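Local coordinates for CheQ (Campylobacter jejuni subsp. jejuni, PDB 6A51), which probably acts, together with CheP, as a regulator controlling transcription of the core chemotaxis operon cheVAW, at residues Asp25-Asn30 / Phe62-Cys67; Gly53-Thr58 / Gly84-Ser89; Cys92-Leu97 / Gln140-Glu145. All blocks are in the same frame, centred on the assembly; numbering follows the deposited sequence.

Interaction 1 (Asp25-Asn30 / Phe62-Cys67); sequences DHYILN and FLHRNC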
loop_
_atom_site.group_PDB
_atom_site.type_symbol
_atom_site.label_atom_id
_atom_site.label_comp_id
_atom_site.label_asym_id
_atom_site.label_seq_id
_atom_site.Cartn_x
_atom_site.Cartn_y
_atom_site.Cartn_z
ATOM N N ASP A 25 1.511 -4.369 7.744
ATOM C CA ASP A 25 2.342 -5.169 8.643
ATOM C C ASP A 25 1.635 -6.430 9.140
ATOM O O ASP A 25 2.112 -7.557 8.959
ATOM C CB ASP A 25 2.745 -4.312 9.849
ATOM C CG ASP A 25 3.897 -3.354 9.558
ATOM O OD1 ASP A 25 3.974 -2.776 8.451
ATOM O OD2 ASP A 25 4.721 -3.161 10.473
ATOM N N HIS A 26 0.488 -6.236 9.773
ATOM C CA HIS A 26 -0.257 -7.279 10.454
ATOM C C HIS A 26 -1.152 -8.112 9.524
ATOM O O HIS A 26 -2.016 -8.824 10.035
ATOM C CB HIS A 26 -1.107 -6.639 11.553
ATOM C CG HIS A 26 -0.307 -5.862 12.548
ATOM N ND1 HIS A 26 0.900 -6.313 13.040
ATOM C CD2 HIS A 26 -0.537 -4.667 13.141
ATOM C CE1 HIS A 26 1.382 -5.427 13.893
ATOM N NE2 HIS A 26 0.530 -4.419 13.971
ATOM N N TYR A 27 -0.985 -8.058 8.204
ATOM C CA TYR A 27 -1.913 -8.699 7.286
ATOM C C TYR A 27 -1.167 -9.521 6.249
ATOM O O TYR A 27 -0.014 -9.242 5.912
ATOM C CB TYR A 27 -2.790 -7.678 6.538
ATOM C CG TYR A 27 -3.812 -6.961 7.388
ATOM C CD1 TYR A 27 -3.505 -5.767 8.023
ATOM C CD2 TYR A 27 -5.094 -7.467 7.539
ATOM C CE1 TYR A 27 -4.448 -5.093 8.787
ATOM C CE2 TYR A 27 -6.041 -6.805 8.309
ATOM C CZ TYR A 27 -5.718 -5.615 8.926
ATOM O OH TYR A 27 -6.668 -4.963 9.696
ATOM N N ILE A 28 -1.862 -10.522 5.711
ATOM C CA ILE A 28 -1.399 -11.245 4.535
ATOM C C ILE A 28 -2.472 -11.152 3.459
ATOM O O ILE A 28 -3.655 -10.925 3.730
ATOM C CB ILE A 28 -1.072 -12.722 4.828
ATOM C CG1 ILE A 28 -2.343 -13.453 5.253
ATOM C CG2 ILE A 28 0.006 -12.836 5.902
ATOM C CD1 ILE A 28 -2.088 -14.800 5.823
ATOM N N LEU A 29 -2.038 -11.324 2.223
ATOM C CA LEU A 29 -2.940 -11.241 1.092
ATOM C C LEU A 29 -3.696 -12.562 0.946
ATOM O O LEU A 29 -3.089 -13.635 0.926
ATOM C CB LEU A 29 -2.130 -10.917 -0.154
ATOM C CG LEU A 29 -2.833 -10.692 -1.475
ATOM C CD1 LEU A 29 -3.474 -9.330 -1.500
ATOM C CD2 LEU A 29 -1.808 -10.816 -2.584
ATOM N N ASN A 30 -5.027 -12.492 0.871
ATOM C CA ASN A 30 -5.812 -13.721 0.796
ATOM C C ASN A 30 -5.520 -14.481 -0.489
ATOM O O ASN A 30 -5.445 -15.715 -0.483
ATOM C CB ASN A 30 -7.307 -13.408 0.905
ATOM C CG ASN A 30 -8.182 -14.656 0.733
ATOM O OD1 ASN A 30 -8.086 -15.616 1.507
ATOM N ND2 ASN A 30 -9.040 -14.641 -0.281
ATOM N N PHE A 62 -7.488 -8.700 2.517
ATOM C CA PHE A 62 -6.351 -9.004 3.371
ATOM C C PHE A 62 -6.855 -9.637 4.666
ATOM O O PHE A 62 -7.871 -9.210 5.223
ATOM C CB PHE A 62 -5.535 -7.739 3.672
ATOM C CG PHE A 62 -4.935 -7.104 2.446
ATOM C CD1 PHE A 62 -5.672 -6.217 1.677
ATOM C CD2 PHE A 62 -3.643 -7.412 2.051
ATOM C CE1 PHE A 62 -5.134 -5.646 0.541
ATOM C CE2 PHE A 62 -3.093 -6.845 0.910
ATOM C CZ PHE A 62 -3.840 -5.961 0.154
ATOM N N LEU A 63 -6.142 -10.653 5.144
ATOM C CA LEU A 63 -6.488 -11.353 6.372
ATOM C C LEU A 63 -5.556 -10.910 7.483
ATOM O O LEU A 63 -4.337 -10.857 7.295
ATOM C CB LEU A 63 -6.398 -12.867 6.188
ATOM C CG LEU A 63 -7.263 -13.393 5.036
ATOM C CD1 LEU A 63 -6.963 -14.853 4.703
ATOM C CD2 LEU A 63 -8.718 -13.190 5.381
ATOM N N HIS A 64 -6.124 -10.591 8.635
ATOM C CA HIS A 64 -5.305 -10.235 9.781
ATOM C C HIS A 64 -4.648 -11.498 10.327
ATOM O O HIS A 64 -5.314 -12.534 10.468
ATOM C CB HIS A 64 -6.169 -9.544 10.832
ATOM C CG HIS A 64 -5.391 -8.818 11.877
ATOM N ND1 HIS A 64 -4.463 -9.444 12.683
ATOM C CD2 HIS A 64 -5.403 -7.519 12.252
ATOM C CE1 HIS A 64 -3.935 -8.559 13.509
ATOM N NE2 HIS A 64 -4.491 -7.385 13.271
ATOM N N ARG A 65 -3.336 -11.417 10.619
ATOM C CA ARG A 65 -2.538 -12.621 10.879
ATOM C C ARG A 65 -2.995 -13.356 12.125
ATOM O O ARG A 65 -2.848 -14.582 12.210
ATOM C CB ARG A 65 -1.060 -12.274 11.031
ATOM C CG ARG A 65 -0.466 -11.636 9.831
ATOM C CD ARG A 65 0.860 -10.946 10.104
ATOM N NE ARG A 65 1.618 -10.992 8.873
ATOM C CZ ARG A 65 2.413 -11.990 8.526
ATOM N NH1 ARG A 65 2.595 -13.001 9.370
ATOM N NH2 ARG A 65 3.031 -11.970 7.347
ATOM N N ASN A 66 -3.518 -12.618 13.103
ATOM C CA ASN A 66 -4.020 -13.142 14.362
ATOM C C ASN A 66 -5.185 -14.109 14.143
ATOM O O ASN A 66 -5.192 -15.189 14.744
ATOM C CB ASN A 66 -4.370 -11.930 15.237
ATOM C CG ASN A 66 -4.917 -12.282 16.606
ATOM O OD1 ASN A 66 -5.122 -13.452 16.947
ATOM N ND2 ASN A 66 -5.113 -11.244 17.431
ATOM N N CYS A 67 -6.095 -13.819 13.212
ATOM C CA CYS A 67 -7.249 -14.677 12.977
ATOM C C CYS A 67 -6.933 -15.957 12.191
ATOM O O CYS A 67 -7.836 -16.785 12.022
ATOM C CB CYS A 67 -8.356 -13.882 12.262
ATOM S SG CYS A 67 -8.319 -13.839 10.432
#
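Ile28 and Leu63 exchange two backbone hydrogen bonds, Ile28 N to Leu63 O at 3.0 Å and Leu63 N to Ile28 O at 2.9 Å, as a hydrogen-bonded pair of antiparallel strands. A third bond, Arg65 N to His26 O at 3.0 Å, follows on the Tyr27-His64 side. Phe62 and His64, in the non-hydrogen-bonded pairs with Leu29 and Tyr27, spend their backbone bonds on Gly53 of strand 52-55 and Glu51 just before it.

The carboxylate of Asp25 leads away from this pairing, and its OD1 accepts from Gly84 N. Asn30 ND2 donates to Lys41 O, while OD1 stays beside Leu63 CD1. His64 extends its CG away from its own N (chi1 -165°), which sets the ring edge toward the face of Tyr27 in a T-shaped pair, centroids 5.0 Å apart; its ND1 accepts weakly from Asn66 N. Arg65 reaches back across the strand, and CG2 of Ile28 lies over the rim of one guanidinium face, 3.5 Å from NH2. Leu29 CD1 meets Phe62 CE2 at 3.5 Å, on the sheet face shared with Tyr27.

The main chain thus supplies the directional bonding, while Tyr27, Ile28, Leu29, Phe62 and Leu63 suit their buried places and His64 the more accessible end.

Interaction 2 (Gly53-Thr58 / Gly84-Ser89); sequences GRYQGT and GFVLAS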
loop_
_atom_site.group_PDB
_atom_site.type_symbol
_atom_site.label_atom_id
_atom_site.label_comp_id
_atom_site.label_asym_id
_atom_site.label_seq_id
_atom_site.Cartn_x
_atom_site.Cartn_y
_atom_site.Cartn_z
ATOM N N GLY A 53 -9.479 -6.992 6.055
ATOM C CA GLY A 53 -9.325 -5.584 5.767
ATOM C C GLY A 53 -9.315 -5.404 4.271
ATOM O O GLY A 53 -8.974 -6.323 3.518
ATOM N N ARG A 54 -9.698 -4.201 3.846
ATOM C CA ARG A 54 -9.583 -3.799 2.453
ATOM C C ARG A 54 -9.379 -2.294 2.418
ATOM O O ARG A 54 -9.683 -1.590 3.385
ATOM C CB ARG A 54 -10.820 -4.192 1.637
ATOM C CG ARG A 54 -12.122 -3.719 2.294
ATOM C CD ARG A 54 -13.340 -3.903 1.392
ATOM N NE ARG A 54 -13.384 -2.841 0.403
ATOM C CZ ARG A 54 -14.386 -1.993 0.263
ATOM N NH1 ARG A 54 -15.456 -2.106 1.022
ATOM N NH2 ARG A 54 -14.330 -1.056 -0.673
ATOM N N TYR A 55 -8.842 -1.812 1.302
ATOM C CA TYR A 55 -8.804 -0.386 1.018
ATOM C C TYR A 55 -10.091 0.004 0.303
ATOM O O TYR A 55 -10.695 -0.807 -0.405
ATOM C CB TYR A 55 -7.582 -0.019 0.164
ATOM C CG TYR A 55 -6.271 -0.246 0.870
ATOM C CD1 TYR A 55 -5.836 0.645 1.851
ATOM C CD2 TYR A 55 -5.480 -1.359 0.586
ATOM C CE1 TYR A 55 -4.655 0.441 2.533
ATOM C CE2 TYR A 55 -4.269 -1.576 1.273
ATOM C CZ TYR A 55 -3.872 -0.671 2.236
ATOM O OH TYR A 55 -2.696 -0.854 2.920
ATOM N N GLN A 56 -10.500 1.262 0.486
ATOM C CA GLN A 56 -11.809 1.690 0.006
ATOM C C GLN A 56 -11.965 1.476 -1.493
ATOM O O GLN A 56 -13.016 1.015 -1.952
ATOM C CB GLN A 56 -12.043 3.150 0.361
ATOM C CG GLN A 56 -13.253 3.743 -0.313
ATOM C CD GLN A 56 -13.469 5.180 0.096
ATOM O OE1 GLN A 56 -13.097 5.587 1.204
ATOM N NE2 GLN A 56 -14.051 5.966 -0.800
ATOM N N GLY A 57 -10.934 1.784 -2.277
ATOM C CA GLY A 57 -11.152 1.727 -3.711
ATOM C C GLY A 57 -11.223 0.328 -4.308
ATOM O O GLY A 57 -11.639 0.196 -5.466
ATOM N N THR A 58 -10.842 -0.710 -3.566
ATOM C CA THR A 58 -10.695 -2.042 -4.135
ATOM C C THR A 58 -11.293 -3.094 -3.218
ATOM O O THR A 58 -11.492 -2.871 -2.024
ATOM C CB THR A 58 -9.226 -2.385 -4.364
ATOM O OG1 THR A 58 -8.536 -2.310 -3.104
ATOM C CG2 THR A 58 -8.607 -1.414 -5.371
ATOM N N GLY A 84 5.303 -2.134 6.140
ATOM C CA GLY A 84 5.422 -0.850 5.475
ATOM C C GLY A 84 4.709 -0.740 4.145
ATOM O O GLY A 84 4.721 0.343 3.539
ATOM N N PHE A 85 4.089 -1.808 3.656
ATOM C CA PHE A 85 3.514 -1.719 2.326
ATOM C C PHE A 85 2.059 -1.302 2.380
ATOM O O PHE A 85 1.367 -1.465 3.390
ATOM C CB PHE A 85 3.652 -3.040 1.577
ATOM C CG PHE A 85 5.027 -3.260 1.022
ATOM C CD1 PHE A 85 6.030 -3.804 1.824
ATOM C CD2 PHE A 85 5.335 -2.886 -0.289
ATOM C CE1 PHE A 85 7.310 -4.004 1.321
ATOM C CE2 PHE A 85 6.621 -3.083 -0.805
ATOM C CZ PHE A 85 7.610 -3.648 0.004
ATOM N N VAL A 86 1.613 -0.724 1.268
ATOM C CA VAL A 86 0.207 -0.472 1.000
ATOM C C VAL A 86 -0.043 -0.868 -0.448
ATOM O O VAL A 86 0.884 -0.967 -1.256
ATOM C CB VAL A 86 -0.188 1.003 1.226
ATOM C CG1 VAL A 86 0.284 1.490 2.578
ATOM C CG2 VAL A 86 0.372 1.871 0.114
ATOM N N LEU A 87 -1.305 -1.130 -0.768
ATOM C CA LEU A 87 -1.671 -1.362 -2.158
ATOM C C LEU A 87 -1.267 -0.159 -3.004
ATOM O O LEU A 87 -1.418 0.993 -2.582
ATOM C CB LEU A 87 -3.174 -1.592 -2.258
ATOM C CG LEU A 87 -3.702 -2.778 -3.034
ATOM C CD1 LEU A 87 -2.865 -3.989 -2.731
ATOM C CD2 LEU A 87 -5.117 -2.989 -2.574
ATOM N N ALA A 88 -0.732 -0.421 -4.198
ATOM C CA ALA A 88 -0.278 0.682 -5.047
ATOM C C ALA A 88 -1.431 1.596 -5.439
ATOM O O ALA A 88 -1.281 2.824 -5.428
ATOM C CB ALA A 88 0.419 0.141 -6.290
ATOM N N SER A 89 -2.583 1.014 -5.808
ATOM C CA SER A 89 -3.781 1.813 -6.086
ATOM C C SER A 89 -4.155 2.711 -4.908
ATOM O O SER A 89 -4.609 3.845 -5.103
ATOM C CB SER A 89 -4.956 0.899 -6.417
ATOM O OG SER A 89 -5.084 -0.101 -5.411
#
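Tyr55 reaches across to Val86 and Leu87 with CD2, CE2 and its hydroxyl. Its CG lies anti to the carbonyl carbon (chi1 -65°), which sends the ring out from the strand until OH comes 3.6 Å from Val86 CB. Closer to its root, CD2 stands 3.6 Å from Leu87 CD2, and CE2 is 3.7 Å from Leu87 CB. A tyrosine suits this place because its ring carbons can pack on aliphatic neighbours while the hydroxyl, carried deep into the protein, donates to Glu22 O. The side chains of Tyr55 and Val86 cross at about a right angle; Val86 also touches Phe91 of the following helix.

The two segments belong to different sheets. Strand 52-55 is part of the mixed N-terminal sheet, whereas strand 85-87 is an outer strand of a small antiparallel sheet. The short segments 53-55 and 85-87 run at 65° to each other, so the side chains bridge the gap without backbone pairing. Leu87 also occupies the N-cap position of helix 88-95, and its side chain extends to Ile122 and Phe124 of the adjoining strand. Its chi1 of -131° is off the staggered positions, a detail to treat with caution at 2.60 Å; as modelled, CD2 meets both Tyr55 CD2 and Thr58 OG1.

A type I turn from Tyr55 to Thr58, closed by Thr58 N to Tyr55 O at 3.2 Å, returns the chain toward Leu87. Thr58 places OG1 between its backbone N and carbonyl carbon (chi1 59°), 3.5 Å from Leu87 CD2; the methyl CG2 instead meets Ser89 OG at 3.8 Å. Arg54 points away from Leu87 and folds back along the turn, NE donating to Thr58 O at 3.1 Å.

Interaction 3 (Cys92-Leu97 / Gln140-Glu145); sequences CSFTGL and QHIYIE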
loop_
_atom_site.group_PDB
_atom_site.type_symbol
_atom_site.label_atom_id
_atom_site.label_comp_id
_atom_site.label_asym_id
_atom_site.label_seq_id
_atom_site.Cartn_x
_atom_site.Cartn_y
_atom_site.Cartn_z
ATOM N N CYS A 92 -1.763 5.630 -4.801
ATOM C CA CYS A 92 -2.113 6.646 -5.794
ATOM C C CYS A 92 -3.379 7.385 -5.396
ATOM O O CYS A 92 -3.499 8.594 -5.620
ATOM C CB CYS A 92 -2.277 6.006 -7.174
ATOM S SG CYS A 92 -0.754 5.255 -7.827
ATOM N N SER A 93 -4.340 6.673 -4.811
ATOM C CA SER A 93 -5.511 7.333 -4.246
ATOM C C SER A 93 -5.096 8.324 -3.157
ATOM O O SER A 93 -5.411 9.515 -3.227
ATOM C CB SER A 93 -6.474 6.262 -3.700
ATOM O OG SER A 93 -7.586 6.817 -3.012
ATOM N N PHE A 94 -4.343 7.844 -2.167
ATOM C CA PHE A 94 -3.917 8.668 -1.041
ATOM C C PHE A 94 -3.159 9.916 -1.502
ATOM O O PHE A 94 -3.473 11.033 -1.084
ATOM C CB PHE A 94 -3.060 7.796 -0.120
ATOM C CG PHE A 94 -2.620 8.461 1.149
ATOM C CD1 PHE A 94 -3.533 9.010 2.020
ATOM C CD2 PHE A 94 -1.283 8.451 1.515
ATOM C CE1 PHE A 94 -3.118 9.587 3.212
ATOM C CE2 PHE A 94 -0.866 9.025 2.704
ATOM C CZ PHE A 94 -1.787 9.603 3.548
ATOM N N THR A 95 -2.172 9.749 -2.381
ATOM C CA THR A 95 -1.271 10.839 -2.713
ATOM C C THR A 95 -1.745 11.666 -3.889
ATOM O O THR A 95 -1.138 12.701 -4.174
ATOM C CB THR A 95 0.133 10.321 -3.060
ATOM O OG1 THR A 95 0.062 9.536 -4.259
ATOM C CG2 THR A 95 0.715 9.491 -1.943
ATOM N N GLY A 96 -2.767 11.218 -4.610
ATOM C CA GLY A 96 -3.101 11.882 -5.851
ATOM C C GLY A 96 -2.139 11.641 -6.990
ATOM O O GLY A 96 -2.289 12.250 -8.049
ATOM N N LEU A 97 -1.133 10.795 -6.810
ATOM C CA LEU A 97 -0.227 10.483 -7.906
ATOM C C LEU A 97 -0.973 9.706 -8.983
ATOM O O LEU A 97 -1.821 8.865 -8.676
ATOM C CB LEU A 97 0.955 9.669 -7.378
ATOM C CG LEU A 97 2.028 9.211 -8.356
ATOM C CD1 LEU A 97 2.907 10.390 -8.715
ATOM C CD2 LEU A 97 2.848 8.098 -7.737
ATOM N N GLN A 140 0.835 11.699 8.742
ATOM C CA GLN A 140 0.564 12.853 7.909
ATOM C C GLN A 140 -0.051 12.426 6.585
ATOM O O GLN A 140 0.304 11.389 6.017
ATOM C CB GLN A 140 1.850 13.637 7.664
ATOM C CG GLN A 140 1.993 14.839 8.572
ATOM C CD GLN A 140 3.418 15.241 8.732
ATOM O OE1 GLN A 140 4.249 14.434 9.154
ATOM N NE2 GLN A 140 3.733 16.493 8.384
ATOM N N HIS A 141 -0.992 13.226 6.102
ATOM C CA HIS A 141 -1.548 13.027 4.779
ATOM C C HIS A 141 -0.674 13.799 3.800
ATOM O O HIS A 141 -0.678 15.029 3.802
ATOM C CB HIS A 141 -3.005 13.478 4.716
ATOM C CG HIS A 141 -3.744 12.942 3.527
ATOM N ND1 HIS A 141 -4.982 12.339 3.624
ATOM C CD2 HIS A 141 -3.412 12.909 2.210
ATOM C CE1 HIS A 141 -5.383 11.963 2.421
ATOM N NE2 HIS A 141 -4.447 12.296 1.546
ATOM N N ILE A 142 0.082 13.083 2.982
ATOM C CA ILE A 142 0.938 13.686 1.970
ATOM C C ILE A 142 0.195 13.697 0.644
ATOM O O ILE A 142 -0.642 12.837 0.373
ATOM C CB ILE A 142 2.284 12.935 1.849
ATOM C CG1 ILE A 142 2.048 11.486 1.436
ATOM C CG2 ILE A 142 3.014 12.938 3.189
ATOM C CD1 ILE A 142 3.314 10.669 1.278
ATOM N N TYR A 143 0.491 14.688 -0.188
ATOM C CA TYR A 143 0.118 14.660 -1.591
ATOM C C TYR A 143 1.361 14.878 -2.438
ATOM O O TYR A 143 2.339 15.488 -1.991
ATOM C CB TYR A 143 -0.926 15.719 -1.952
ATOM C CG TYR A 143 -0.497 17.176 -1.787
ATOM C CD1 TYR A 143 -0.694 17.845 -0.581
ATOM C CD2 TYR A 143 0.059 17.888 -2.843
ATOM C CE1 TYR A 143 -0.346 19.172 -0.429
ATOM C CE2 TYR A 143 0.419 19.222 -2.698
ATOM C CZ TYR A 143 0.218 19.853 -1.491
ATOM O OH TYR A 143 0.565 21.171 -1.339
ATOM N N ILE A 144 1.301 14.370 -3.670
ATOM C CA ILE A 144 2.381 14.466 -4.642
ATOM C C ILE A 144 1.821 15.174 -5.861
ATOM O O ILE A 144 0.768 14.794 -6.376
ATOM C CB ILE A 144 2.942 13.085 -5.034
ATOM C CG1 ILE A 144 3.426 12.322 -3.809
ATOM C CG2 ILE A 144 4.096 13.232 -6.030
ATOM C CD1 ILE A 144 3.805 10.876 -4.109
ATOM N N GLU A 145 2.545 16.166 -6.350
ATOM C CA GLU A 145 1.964 17.050 -7.337
ATOM C C GLU A 145 3.096 17.670 -8.130
ATOM O O GLU A 145 4.181 17.894 -7.597
ATOM C CB GLU A 145 1.142 18.137 -6.651
ATOM C CG GLU A 145 -0.103 18.569 -7.323
ATOM C CD GLU A 145 -0.800 19.642 -6.503
ATOM O OE1 GLU A 145 -0.140 20.675 -6.225
ATOM O OE2 GLU A 145 -1.983 19.441 -6.113
HETATM O O HOH W 1 -0.367 14.358 -9.101
#
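Thr95, which lies side by side with Ile144, has its OG1 gripped by two backbone groups of its own helix end: it accepts from Leu97 N at 3.1 Å, forming an ST turn, and donates to Phe91 O one turn back. A threonine fits well here, since its hydroxyl is satisfied locally while its CB and methyl can face Ile144 and Ile142.

The carbonyls that the ending helix no longer needs are taken up by the other segment. Thr95 O accepts from Ile144 N at 3.0 Å, with the N-H almost straight toward it (168°) and in the carbonyl plane. Phe94 O accepts from His141 NE2 at 3.1 Å, a more bent bond in which the carbonyl oxygen sits tilted out of the imidazole plane, which implies that NE2 probably carries a proton. One water bridges the backbone oxygens of Gly96 and Ile144, donating to each. Gly96 itself has positive phi, an easy conformation for a residue without a side chain as the helix ends.

A chi1 of -176° turns Phe94 toward the other segment and brings CE1 over the middle of the imidazole of His141, 3.2 Å above its plane, the two planes inclined at 38°. The Phe94 rim also meets Gln140 O in plane, and CE2 is 4.0 Å from Ile142 CG1.

Around this, Phe130 and Tyr131 of helix 127-134 pack on Ile144 and Ile142, and Tyr170 stacks on His141. Strand 142-146 pairs with strand 165-169, where a Cys147-Cys166 disulfide reinforces the join, so the end of helix 88-95 docks on an outermost strand of the C-terminal sheet.

In the fold
Interactions 1 and 2 touch and are entwined along the chain, their segments alternating, with centres about 13 Å apart. They share the mixed N-terminal sheet, in which strands 62-64 and 52-55 are neighbours, and Phe62 packs against Leu87. Interaction 3 follows in series, its centre about 13 Å from that of interaction 2 and about 25 Å from that of interaction 1, with which it has no contact. Helix 88-95 makes the connection, starting within interaction 2 and ending in interaction 3. The three contacts thus run along the chain from the N-terminal sheet: interaction 2 joins the first two sheets, and interaction 3 attaches the C-terminal sheet through helix 88-95.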